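Long-range contact in regulatory protein YycH-like domain-containing protein (Eubacterium rectale, PDB 5COZ), which is of unknown function but may be related to YycH-type regulatory proteins and is probably exported as a lipoprotein: residues L23-I35 against D46-Y58. Residues are numbered along the deposited sequence; the frame is centred on the assembly and turned at random.
Sequences LDEEQIGKLPQNI and DSEINIWDATSYY
Ile35 and Ser47 form a hydrogen-bonded antiparallel pair at the open end of the beta hairpin of strands 34-40 and 43-50, and beyond it the loops 23-33 and 51-57 close over a small apolar core. Two backbone bonds define the pair, Ile35 N to Ser47 O at 2.8 Å and Ser47 N to Ile35 O at 2.9 Å. Asn34 and Glu48 are the non-hydrogen-bonded pair, and just past it Ile49 N still donates to Gln33 O, 2.8 Å, from 57° out of the carbonyl plane. Ile35 CD1 meets Ile49 CD1 at 3.7 Å, and Leu23 CD2 touches the same methyl; Leu280 of helix 276-288 packs on Leu23 and Ile35. One water donates to Asn34 OD1 and Glu48 OE2, and Glu48 forms salt bridges with Lys186 (OE2) and Arg155 (OE1). In the loops, chi1 of -161° swings Ile28 CG1 away from the backbone nitrogen and in between Ile51 CB and Tyr57 CE1. Ile28 CB sits 3.8 Å from the Tyr57 ring centroid, 11° off the normal, a CH-pi contact, while Tyr57 OH donates to Glu25 O at 2.7 Å. With Tyr57 shortened to an alanine, Glu25 O is likely to lose its hydroxyl donor and Ile28 its aromatic floor. Alongside, Leu31 CD1 meets Ile51 CG2 at 3.8 Å.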
ATOM      1  N   LEU A  23      -4.464  13.003  20.251  1.00 10.66           N
ATOM      2  CA  LEU A  23      -3.823  11.745  19.886  1.00  9.49           C
ATOM      3  C   LEU A  23      -3.441  10.909  21.102  1.00 12.14           C
ATOM      4  O   LEU A  23      -2.805   9.860  20.946  1.00 11.03           O
ATOM      5  CB  LEU A  23      -2.579  11.992  19.017  1.00  8.71           C
ATOM      6  CG  LEU A  23      -2.877  12.589  17.650  1.00 11.21           C
ATOM      7  CD1 LEU A  23      -1.587  12.948  16.955  1.00 12.27           C
ATOM      8  CD2 LEU A  23      -3.716  11.658  16.776  1.00 12.55           C
ATOM      9  N   ASP A  24      -3.876  11.336  22.303  1.00 10.07           N
ATOM     10  CA  ASP A  24      -3.535  10.633  23.533  1.00 10.42           C
ATOM     11  C   ASP A  24      -4.737   9.902  24.124  1.00 15.50           C
ATOM     12  O   ASP A  24      -4.811   9.690  25.338  1.00 17.22           O
ATOM     13  CB  ASP A  24      -2.960  11.653  24.528  1.00 12.16           C
ATOM     14  CG  ASP A  24      -2.100  11.070  25.639  1.00 19.87           C
ATOM     15  OD1 ASP A  24      -1.706   9.873  25.538  1.00 17.80           O
ATOM     16  OD2 ASP A  24      -1.867  11.781  26.635  1.00 23.26           O
ATOM     17  N   GLU A  25      -5.681   9.502  23.276  1.00 11.35           N
ATOM     18  CA  GLU A  25      -6.890   8.801  23.729  1.00 11.48           C
ATOM     19  C   GLU A  25      -6.554   7.440  24.369  1.00 14.54           C
ATOM     20  O   GLU A  25      -5.747   6.669  23.826  1.00 12.95           O
ATOM     21  CB  GLU A  25      -7.836   8.572  22.542  1.00 13.08           C
ATOM     22  CG  GLU A  25      -8.521   9.846  22.067  1.00 16.01           C
ATOM     23  CD  GLU A  25      -9.588  10.400  22.994  1.00 22.13           C
ATOM     24  OE1 GLU A  25      -9.981   9.702  23.956  1.00 19.11           O
ATOM     25  OE2 GLU A  25     -10.064  11.527  22.733  1.00 23.57           O
ATOM     26  N   GLU A  26      -7.184   7.140  25.509  1.00 12.45           N
ATOM     27  CA  GLU A  26      -6.955   5.870  26.210  0.50 12.11           C
ATOM     28  C   GLU A  26      -7.508   4.689  25.396  1.00 14.51           C
ATOM     29  O   GLU A  26      -7.006   3.580  25.534  1.00 13.73           O
ATOM     30  CB  GLU A  26      -7.542   5.887  27.644  0.50 14.24           C
ATOM     31  CG  GLU A  26      -9.055   5.955  27.737  0.50 26.14           C
ATOM     32  CD  GLU A  26      -9.630   5.857  29.138  0.50 48.67           C
ATOM     33  OE1 GLU A  26      -9.214   6.651  30.014  0.50 40.10           O
ATOM     34  OE2 GLU A  26     -10.526   5.008  29.349  0.50 38.68           O
ATOM     35  N   GLN A  27      -8.525   4.933  24.534  1.00 11.94           N
ATOM     36  CA  GLN A  27      -9.105   3.922  23.653  1.00 12.03           C
ATOM     37  C   GLN A  27      -8.708   4.230  22.235  1.00 12.55           C
ATOM     38  O   GLN A  27      -8.957   5.337  21.737  1.00 13.75           O
ATOM     39  CB  GLN A  27     -10.627   3.853  23.788  1.00 14.89           C
ATOM     40  CG  GLN A  27     -11.041   3.373  25.177  1.00 17.97           C
ATOM     41  CD  GLN A  27     -12.534   3.259  25.326  1.00 33.63           C
ATOM     42  OE1 GLN A  27     -13.278   3.132  24.348  1.00 24.62           O
ATOM     43  NE2 GLN A  27     -12.996   3.262  26.560  1.00 36.40           N
ATOM     44  N   ILE A  28      -8.077   3.263  21.582  1.00 10.27           N
ATOM     45  CA  ILE A  28      -7.559   3.468  20.223  1.00  8.59           C
ATOM     46  C   ILE A  28      -8.677   3.863  19.228  1.00 11.00           C
ATOM     47  O   ILE A  28      -8.454   4.694  18.347  1.00 10.16           O
ATOM     48  CB  ILE A  28      -6.759   2.227  19.757  1.00 10.10           C
ATOM     49  CG1 ILE A  28      -5.836   2.586  18.591  1.00  9.90           C
ATOM     50  CG2 ILE A  28      -7.679   1.035  19.406  1.00 12.28           C
ATOM     51  CD1 ILE A  28      -4.842   1.464  18.258  1.00 10.72           C
ATOM     52  N   GLY A  29      -9.863   3.312  19.432  1.00 11.69           N
ATOM     53  CA  GLY A  29     -11.020   3.582  18.589  1.00 11.99           C
ATOM     54  C   GLY A  29     -11.554   4.992  18.720  1.00 16.11           C
ATOM     55  O   GLY A  29     -12.339   5.423  17.870  1.00 15.64           O
ATOM     56  N   LYS A  30     -11.087   5.756  19.730  1.00 13.08           N
ATOM     57  CA  LYS A  30     -11.530   7.143  19.927  1.00 12.65           C
ATOM     58  C   LYS A  30     -10.556   8.188  19.353  1.00 14.96           C
ATOM     59  O   LYS A  30     -10.840   9.389  19.391  1.00 15.68           O
ATOM     60  CB  LYS A  30     -11.800   7.410  21.406  1.00 15.67           C
ATOM     61  CG  LYS A  30     -13.092   6.706  21.852  1.00 19.92           C
ATOM     62  CD  LYS A  30     -13.433   6.898  23.336  1.00 26.98           C
ATOM     63  CE  LYS A  30     -13.630   8.333  23.786  1.00 42.27           C
ATOM     64  NZ  LYS A  30     -14.579   9.084  22.914  1.00 51.99           N
ATOM     65  N   LEU A  31      -9.430   7.733  18.769  1.00 10.64           N
ATOM     66  CA  LEU A  31      -8.502   8.666  18.129  1.00  8.65           C
ATOM     67  C   LEU A  31      -9.196   9.295  16.956  1.00 12.30           C
ATOM     68  O   LEU A  31     -10.044   8.654  16.326  1.00 12.00           O
ATOM     69  CB  LEU A  31      -7.246   7.913  17.627  1.00  7.73           C
ATOM     70  CG  LEU A  31      -6.324   7.345  18.697  1.00 10.83           C
ATOM     71  CD1 LEU A  31      -5.358   6.344  18.062  1.00  9.42           C
ATOM     72  CD2 LEU A  31      -5.523   8.461  19.413  1.00 10.81           C
ATOM     73  N   PRO A  32      -8.797  10.523  16.593  1.00 10.95           N
ATOM     74  CA  PRO A  32      -9.368  11.136  15.393  1.00 10.94           C
ATOM     75  C   PRO A  32      -8.870  10.420  14.139  1.00 13.78           C
ATOM     76  O   PRO A  32      -7.880   9.679  14.219  1.00 13.75           O
ATOM     77  CB  PRO A  32      -8.850  12.580  15.456  1.00 12.45           C
ATOM     78  CG  PRO A  32      -7.595  12.509  16.258  1.00 16.48           C
ATOM     79  CD  PRO A  32      -7.802  11.396  17.250  1.00 13.29           C
ATOM     80  N   GLN A  33      -9.541  10.646  13.005  1.00 10.77           N
ATOM     81  CA  GLN A  33      -9.119  10.036  11.743  0.60 10.80           C
ATOM     82  C   GLN A  33      -8.303  11.036  10.901  1.00 11.14           C
ATOM     83  O   GLN A  33      -7.626  10.640   9.949  1.00 11.06           O
ATOM     84  CB  GLN A  33     -10.323   9.542  10.955  0.60 13.11           C
ATOM     85  CG  GLN A  33     -10.937   8.267  11.531  0.60 24.93           C
ATOM     86  CD  GLN A  33     -12.040   7.745  10.649  0.60 46.07           C
ATOM     87  OE1 GLN A  33     -13.055   8.410  10.418  0.60 41.47           O
ATOM     88  NE2 GLN A  33     -11.858   6.542  10.128  0.60 42.09           N
ATOM     89  N   ASN A  34      -8.367  12.323  11.249  1.00  9.69           N
ATOM     90  CA  ASN A  34      -7.631  13.375  10.549  1.00  9.37           C
ATOM     91  C   ASN A  34      -7.240  14.440  11.552  1.00 12.76           C
ATOM     92  O   ASN A  34      -7.996  14.706  12.502  1.00 11.58           O
ATOM     93  CB  ASN A  34      -8.494  13.994   9.424  1.00 11.43           C
ATOM     94  CG  ASN A  34      -8.919  12.995   8.369  1.00 15.36           C
ATOM     95  OD1 ASN A  34      -8.186  12.712   7.396  1.00 19.18           O
ATOM     96  ND2 ASN A  34     -10.057  12.353   8.576  1.00 14.15           N
ATOM     97  N   ILE A  35      -6.063  15.036  11.359  1.00  9.75           N
ATOM     98  CA  ILE A  35      -5.591  16.139  12.209  1.00  9.54           C
ATOM     99  C   ILE A  35      -5.009  17.223  11.309  1.00 11.26           C
ATOM    100  O   ILE A  35      -4.468  16.921  10.244  1.00 10.69           O
ATOM    101  CB  ILE A  35      -4.553  15.681  13.268  1.00 11.51           C
ATOM    102  CG1 ILE A  35      -3.313  15.022  12.600  1.00 10.95           C
ATOM    103  CG2 ILE A  35      -5.197  14.742  14.304  1.00 10.79           C
ATOM    104  CD1 ILE A  35      -2.133  14.766  13.530  1.00 10.54           C
ATOM    105  N   ASP A  46      -1.014  18.009   8.161  1.00  9.50           N
ATOM    106  CA  ASP A  46      -2.339  17.886   7.515  1.00 10.21           C
ATOM    107  C   ASP A  46      -2.449  16.415   7.196  1.00 11.49           C
ATOM    108  O   ASP A  46      -2.153  15.960   6.078  1.00 11.11           O
ATOM    109  CB  ASP A  46      -2.445  18.796   6.286  1.00 11.75           C
ATOM    110  CG  ASP A  46      -3.840  18.881   5.705  1.00 23.07           C
ATOM    111  OD1 ASP A  46      -4.738  18.175   6.205  1.00 21.31           O
ATOM    112  OD2 ASP A  46      -4.031  19.654   4.746  1.00 31.57           O
ATOM    113  N   SER A  47      -2.835  15.664   8.222  1.00  9.47           N
ATOM    114  CA  SER A  47      -2.611  14.242   8.241  1.00  8.95           C
ATOM    115  C   SER A  47      -3.775  13.351   8.523  1.00 10.49           C
ATOM    116  O   SER A  47      -4.588  13.633   9.388  1.00  9.61           O
ATOM    117  CB  SER A  47      -1.564  14.001   9.331  1.00 10.03           C
ATOM    118  OG  SER A  47      -1.089  12.670   9.465  1.00 12.61           O
ATOM    119  N   GLU A  48      -3.792  12.212   7.829  1.00  8.59           N
ATOM    120  CA  GLU A  48      -4.678  11.112   8.148  1.00  8.77           C
ATOM    121  C   GLU A  48      -4.082  10.409   9.364  1.00 10.89           C
ATOM    122  O   GLU A  48      -2.852  10.409   9.550  1.00  9.86           O
ATOM    123  CB  GLU A  48      -4.759  10.120   6.978  1.00  9.81           C
ATOM    124  CG  GLU A  48      -5.578  10.614   5.802  1.00 14.67           C
ATOM    125  CD  GLU A  48      -5.841   9.510   4.797  1.00 19.46           C
ATOM    126  OE1 GLU A  48      -4.884   9.123   4.089  1.00 17.39           O
ATOM    127  OE2 GLU A  48      -6.974   8.974   4.779  1.00 16.29           O
ATOM    128  N   ILE A  49      -4.938   9.817  10.193  1.00  7.95           N
ATOM    129  CA  ILE A  49      -4.554   8.970  11.314  1.00  6.69           C
ATOM    130  C   ILE A  49      -5.135   7.609  11.014  1.00  8.67           C
ATOM    131  O   ILE A  49      -6.350   7.502  10.851  1.00  9.14           O
ATOM    132  CB  ILE A  49      -5.060   9.515  12.669  1.00  8.98           C
ATOM    133  CG1 ILE A  49      -4.626  10.993  12.907  1.00  9.64           C
ATOM    134  CG2 ILE A  49      -4.650   8.587  13.833  1.00 10.53           C
ATOM    135  CD1 ILE A  49      -3.104  11.197  13.060  1.00 13.14           C
ATOM    136  N   ASN A  50      -4.283   6.594  10.881  1.00  7.31           N
ATOM    137  CA  ASN A  50      -4.767   5.252  10.519  1.00  6.94           C
ATOM    138  C   ASN A  50      -4.414   4.222  11.549  1.00  8.41           C
ATOM    139  O   ASN A  50      -3.225   3.865  11.724  1.00  6.70           O
ATOM    140  CB  ASN A  50      -4.167   4.830   9.182  1.00  6.52           C
ATOM    141  CG  ASN A  50      -4.864   5.424   7.996  1.00 11.59           C
ATOM    142  OD1 ASN A  50      -6.100   5.485   7.966  1.00 10.29           O
ATOM    143  ND2 ASN A  50      -4.093   5.777   6.956  1.00  9.68           N
ATOM    144  N   ILE A  51      -5.447   3.743  12.282  1.00  6.91           N
ATOM    145  CA  ILE A  51      -5.256   2.638  13.231  1.00  7.03           C
ATOM    146  C   ILE A  51      -6.008   1.403  12.705  1.00  7.01           C
ATOM    147  O   ILE A  51      -6.040   0.362  13.362  1.00  7.40           O
ATOM    148  CB  ILE A  51      -5.559   2.988  14.716  1.00  9.81           C
ATOM    149  CG1 ILE A  51      -6.972   3.562  14.942  1.00 10.81           C
ATOM    150  CG2 ILE A  51      -4.492   3.977  15.194  1.00 11.23           C
ATOM    151  CD1 ILE A  51      -8.072   2.493  15.059  1.00 11.70           C
ATOM    152  N   TRP A  52      -6.636   1.540  11.520  1.00  6.61           N
ATOM    153  CA  TRP A  52      -7.188   0.409  10.764  1.00  6.69           C
ATOM    154  C   TRP A  52      -8.202  -0.338  11.627  1.00  8.65           C
ATOM    155  O   TRP A  52      -9.062   0.318  12.218  1.00  8.89           O
ATOM    156  CB  TRP A  52      -6.020  -0.471  10.245  1.00  5.93           C
ATOM    157  CG  TRP A  52      -4.984   0.348   9.516  1.00  5.65           C
ATOM    158  CD1 TRP A  52      -3.787   0.793  10.010  1.00  7.74           C
ATOM    159  CD2 TRP A  52      -5.064   0.825   8.161  1.00  5.42           C
ATOM    160  NE1 TRP A  52      -3.110   1.515   9.039  1.00  6.90           N
ATOM    161  CE2 TRP A  52      -3.883   1.562   7.902  1.00  6.74           C
ATOM    162  CE3 TRP A  52      -6.061   0.773   7.170  1.00  6.33           C
ATOM    163  CZ2 TRP A  52      -3.648   2.193   6.673  1.00  6.79           C
ATOM    164  CZ3 TRP A  52      -5.819   1.377   5.941  1.00  7.82           C
ATOM    165  CH2 TRP A  52      -4.644   2.108   5.715  1.00  7.69           C
ATOM    166  N   ASP A  53      -8.108  -1.677  11.721  1.00  6.57           N
ATOM    167  CA  ASP A  53      -9.088  -2.427  12.486  1.00  6.50           C
ATOM    168  C   ASP A  53      -8.529  -2.899  13.833  1.00  9.89           C
ATOM    169  O   ASP A  53      -9.071  -3.834  14.437  1.00 10.11           O
ATOM    170  CB  ASP A  53      -9.586  -3.618  11.642  1.00  7.66           C
ATOM    171  CG  ASP A  53     -10.242  -3.191  10.337  1.00 10.56           C
ATOM    172  OD1 ASP A  53     -10.790  -2.076  10.283  1.00 10.61           O
ATOM    173  OD2 ASP A  53     -10.200  -3.965   9.375  1.00 12.07           O
ATOM    174  N   ALA A  54      -7.500  -2.194  14.363  1.00  8.03           N
ATOM    175  CA  ALA A  54      -6.953  -2.547  15.669  1.00  8.30           C
ATOM    176  C   ALA A  54      -8.009  -2.354  16.757  1.00 11.60           C
ATOM    177  O   ALA A  54      -8.723  -1.350  16.730  1.00 11.61           O
ATOM    178  CB  ALA A  54      -5.752  -1.661  15.968  1.00  9.25           C
ATOM    179  N   THR A  55      -8.138  -3.328  17.673  1.00 11.24           N
ATOM    180  CA  THR A  55      -9.196  -3.245  18.676  1.00 11.64           C
ATOM    181  C   THR A  55      -8.711  -2.652  19.987  1.00 13.32           C
ATOM    182  O   THR A  55      -9.532  -2.335  20.853  1.00 12.10           O
ATOM    183  CB  THR A  55      -9.819  -4.619  18.935  1.00 14.74           C
ATOM    184  OG1 THR A  55      -8.800  -5.509  19.372  1.00 17.49           O
ATOM    185  CG2 THR A  55     -10.520  -5.195  17.706  1.00 19.86           C
ATOM    186  N   SER A  56      -7.390  -2.491  20.144  1.00  8.67           N
ATOM    187  CA  SER A  56      -6.832  -1.915  21.353  1.00  8.84           C
ATOM    188  C   SER A  56      -5.383  -1.590  21.127  1.00 11.17           C
ATOM    189  O   SER A  56      -4.841  -1.866  20.052  1.00 10.04           O
ATOM    190  CB  SER A  56      -6.987  -2.863  22.542  1.00 14.06           C
ATOM    191  OG  SER A  56      -6.002  -3.874  22.503  1.00 16.33           O
ATOM    192  N   TYR A  57      -4.742  -1.028  22.162  1.00  8.75           N
ATOM    193  CA  TYR A  57      -3.310  -0.741  22.091  1.00  7.70           C
ATOM    194  C   TYR A  57      -2.462  -1.964  22.469  1.00  9.78           C
ATOM    195  O   TYR A  57      -1.232  -1.884  22.425  1.00  9.55           O
ATOM    196  CB  TYR A  57      -2.953   0.432  22.997  1.00  8.57           C
ATOM    197  CG  TYR A  57      -3.479   1.778  22.548  1.00  8.40           C
ATOM    198  CD1 TYR A  57      -2.937   2.431  21.444  1.00  9.14           C
ATOM    199  CD2 TYR A  57      -4.476   2.430  23.266  1.00  8.94           C
ATOM    200  CE1 TYR A  57      -3.353   3.720  21.084  1.00  7.86           C
ATOM    201  CE2 TYR A  57      -4.904   3.709  22.917  1.00  9.19           C
ATOM    202  CZ  TYR A  57      -4.336   4.355  21.826  1.00  8.61           C
ATOM    203  OH  TYR A  57      -4.711   5.644  21.513  1.00 10.02           O
ATOM    204  N   TYR A  58      -3.087  -3.095  22.859  1.00  8.26           N
ATOM    205  CA  TYR A  58      -2.321  -4.297  23.181  1.00  7.88           C
ATOM    206  C   TYR A  58      -2.152  -5.100  21.913  1.00 11.87           C
ATOM    207  O   TYR A  58      -3.152  -5.570  21.333  1.00 13.54           O
ATOM    208  CB  TYR A  58      -3.049  -5.116  24.244  1.00 10.81           C
ATOM    209  CG  TYR A  58      -2.845  -4.526  25.614  1.00 17.87           C
ATOM    210  CD1 TYR A  58      -3.616  -3.454  26.056  1.00 20.28           C
ATOM    211  CD2 TYR A  58      -1.844  -5.001  26.454  1.00 21.93           C
ATOM    212  CE1 TYR A  58      -3.426  -2.901  27.324  1.00 20.07           C
ATOM    213  CE2 TYR A  58      -1.642  -4.454  27.722  1.00 24.83           C
ATOM    214  CZ  TYR A  58      -2.433  -3.403  28.148  1.00 31.72           C
ATOM    215  OH  TYR A  58      -2.201  -2.843  29.381  1.00 37.43           O
TER
HETATM  216  O   HOH W   1      -9.080   5.882   9.442  1.00 20.59           O
HETATM  217  O   HOH W   2      -9.207  10.318   5.573  1.00 33.06           O
HETATM  218  O   HOH W   3      -6.208  16.668   7.912  1.00 18.08           O